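Local coordinates for gram-negative insecticidal protein (Chromobacterium piscinae, PDB 6FBM), which is an insecticidal toxin that combines a membrane attack complex/perforin (MACPF) domain with a beta-tripod domain, and probably acts by forming pores in target membranes, at residues L444-Q449 and P472-A477. Residues are numbered along the deposited sequence; the frame is centred on the assembly and turned at random.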
ATOM      1  N   LEU A 444      28.196  38.146  40.203  1.00 23.17           N
ATOM      2  CA  LEU A 444      28.456  39.517  39.764  1.00 22.06           C
ATOM      3  C   LEU A 444      29.128  40.378  40.819  1.00 23.33           C
ATOM      4  O   LEU A 444      29.476  41.533  40.551  1.00 22.92           O
ATOM      5  CB  LEU A 444      27.142  40.187  39.369  1.00 21.12           C
ATOM      6  CG  LEU A 444      26.205  39.397  38.467  1.00 19.57           C
ATOM      7  CD1 LEU A 444      25.086  40.330  37.999  1.00 18.48           C
ATOM      8  CD2 LEU A 444      26.960  38.826  37.281  1.00 18.84           C
ATOM      9  N   CYS A 445      29.332  39.834  42.016  1.00 23.99           N
ATOM     10  CA  CYS A 445      29.840  40.617  43.130  1.00 24.21           C
ATOM     11  C   CYS A 445      31.183  40.109  43.599  1.00 24.47           C
ATOM     12  O   CYS A 445      31.559  38.955  43.347  1.00 24.87           O
ATOM     13  CB  CYS A 445      28.866  40.558  44.298  1.00 25.25           C
ATOM     14  SG  CYS A 445      27.195  41.064  43.882  1.00 24.14           S
ATOM     15  N   ALA A 446      31.894  41.009  44.281  1.00 24.95           N
ATOM     16  CA  ALA A 446      33.146  40.716  44.979  1.00 25.01           C
ATOM     17  C   ALA A 446      32.932  40.968  46.467  1.00 24.78           C
ATOM     18  O   ALA A 446      32.344  41.989  46.838  1.00 25.30           O
ATOM     19  CB  ALA A 446      34.253  41.610  44.456  1.00 24.04           C
ATOM     20  N   ASP A 447      33.422  40.057  47.308  1.00 24.06           N
ATOM     21  CA  ASP A 447      33.399  40.248  48.767  1.00 25.05           C
ATOM     22  C   ASP A 447      34.018  41.587  49.143  1.00 25.36           C
ATOM     23  O   ASP A 447      34.938  42.067  48.465  1.00 24.58           O
ATOM     24  CB  ASP A 447      34.189  39.136  49.481  1.00 24.64           C
ATOM     25  CG  ASP A 447      33.559  37.765  49.322  1.00 24.91           C
ATOM     26  OD1 ASP A 447      32.326  37.672  49.079  1.00 24.38           O
ATOM     27  OD2 ASP A 447      34.313  36.782  49.473  1.00 24.36           O
ATOM     28  N   VAL A 448      33.515  42.200  50.214  1.00 25.87           N
ATOM     29  CA  VAL A 448      34.054  43.501  50.629  1.00 24.80           C
ATOM     30  C   VAL A 448      35.509  43.308  51.088  1.00 24.30           C
ATOM     31  O   VAL A 448      35.823  42.360  51.793  1.00 23.37           O
ATOM     32  CB  VAL A 448      33.197  44.185  51.705  1.00 24.01           C
ATOM     33  CG1 VAL A 448      33.826  45.492  52.149  1.00 23.72           C
ATOM     34  CG2 VAL A 448      31.808  44.470  51.163  1.00 24.61           C
ATOM     35  N   GLN A 449      36.376  44.208  50.622  1.00 25.39           N
ATOM     36  CA  GLN A 449      37.798  44.207  50.958  1.00 26.13           C
ATOM     37  C   GLN A 449      38.156  45.369  51.892  1.00 28.20           C
ATOM     38  O   GLN A 449      38.747  45.159  52.953  1.00 31.64           O
ATOM     39  CB  GLN A 449      38.629  44.244  49.686  1.00 23.90           C
ATOM     40  CG  GLN A 449      38.542  42.945  48.913  1.00 23.06           C
ATOM     41  CD  GLN A 449      39.574  42.830  47.820  1.00 24.22           C
ATOM     42  OE1 GLN A 449      39.830  43.781  47.067  1.00 22.25           O
ATOM     43  NE2 GLN A 449      40.204  41.653  47.745  1.00 24.87           N
ATOM     44  N   PRO A 472      31.781  50.456  51.401  1.00 17.59           N
ATOM     45  CA  PRO A 472      32.514  49.263  51.025  1.00 17.24           C
ATOM     46  C   PRO A 472      33.237  49.424  49.667  1.00 18.28           C
ATOM     47  O   PRO A 472      32.917  50.317  48.854  1.00 17.96           O
ATOM     48  CB  PRO A 472      31.419  48.215  50.968  1.00 16.79           C
ATOM     49  CG  PRO A 472      30.246  48.976  50.444  1.00 16.90           C
ATOM     50  CD  PRO A 472      30.350  50.333  51.072  1.00 17.54           C
ATOM     51  N   GLY A 473      34.232  48.581  49.453  1.00 18.84           N
ATOM     52  CA  GLY A 473      35.002  48.579  48.212  1.00 19.91           C
ATOM     53  C   GLY A 473      35.714  47.242  48.012  1.00 20.53           C
ATOM     54  O   GLY A 473      35.948  46.463  48.951  1.00 19.54           O
ATOM     55  N   ALA A 474      36.048  46.982  46.762  1.00 21.30           N
ATOM     56  CA  ALA A 474      36.763  45.784  46.409  1.00 22.05           C
ATOM     57  C   ALA A 474      37.576  46.019  45.153  1.00 23.54           C
ATOM     58  O   ALA A 474      37.291  46.949  44.388  1.00 24.38           O
ATOM     59  CB  ALA A 474      35.784  44.644  46.215  1.00 22.64           C
ATOM     60  N   ALA A 475      38.596  45.183  44.951  1.00 23.82           N
ATOM     61  CA  ALA A 475      39.369  45.203  43.710  1.00 23.31           C
ATOM     62  C   ALA A 475      38.412  44.854  42.586  1.00 21.42           C
ATOM     63  O   ALA A 475      37.759  43.821  42.637  1.00 20.95           O
ATOM     64  CB  ALA A 475      40.517  44.202  43.772  1.00 24.39           C
ATOM     65  N   GLY A 476      38.298  45.744  41.614  1.00 21.62           N
ATOM     66  CA  GLY A 476      37.436  45.535  40.453  1.00 22.82           C
ATOM     67  C   GLY A 476      35.951  45.905  40.583  1.00 23.36           C
ATOM     68  O   GLY A 476      35.228  45.925  39.552  1.00 26.44           O
ATOM     69  N   ALA A 477      35.485  46.214  41.801  1.00 21.52           N
ATOM     70  CA  ALA A 477      34.108  46.660  42.005  1.00 20.89           C
ATOM     71  C   ALA A 477      33.956  48.155  41.762  1.00 20.94           C
ATOM     72  O   ALA A 477      34.886  48.924  41.968  1.00 23.09           O
ATOM     73  CB  ALA A 477      33.631  46.316  43.404  1.00 20.96           C
TER
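P472 meets V448 at the end of the central strand, 468-473, of a small antiparallel sheet in the Vps62-family region, probably the beta-tripod part of the toxin, beside the link between strands 445-447 and 450-457. Its CB sits against both methyls of V448, 3.8 Å from CG2 and equally near CG1; with CG1 anti to the backbone N (chi1 177°) and CG2 beside that N, the valine presents its fork to the proline ring. Both side chains are buried and also touch C507 of strand 506-508, the antiparallel partner of strand 445-447, so this apolar patch joins two separate sheets.

One residue on, the carbonyl O of G473 accepts the backbone N-H of Q449 at 2.8 Å, a nearly straight bond; G473 also makes a backbone hydrogen bond with T450, where strand 450-457 begins. From strand 445-447, A446 points its methyl at the second segment, where its CB lies 3.8 Å from A474 CB; the A474 CB also lies 3.5 Å from D447 O. At A475 the exposed Q449 side chain, extended beyond CG, passes A474 and carries OE1 on to the amide N-H of A475. That N lies 2.8 Å from Q449 OE1, approaching from 39° out of the side-chain carbonyl plane, while A475 CB lies 3.4 Å from the same oxygen. G476 occupies the third position of a type II beta turn from A474 to A477 with positive phi (85°), and its carbonyl O accepts a hydrogen bond from T510 OG1. The turn is closed by A477 N to A474 O at 3.2 Å.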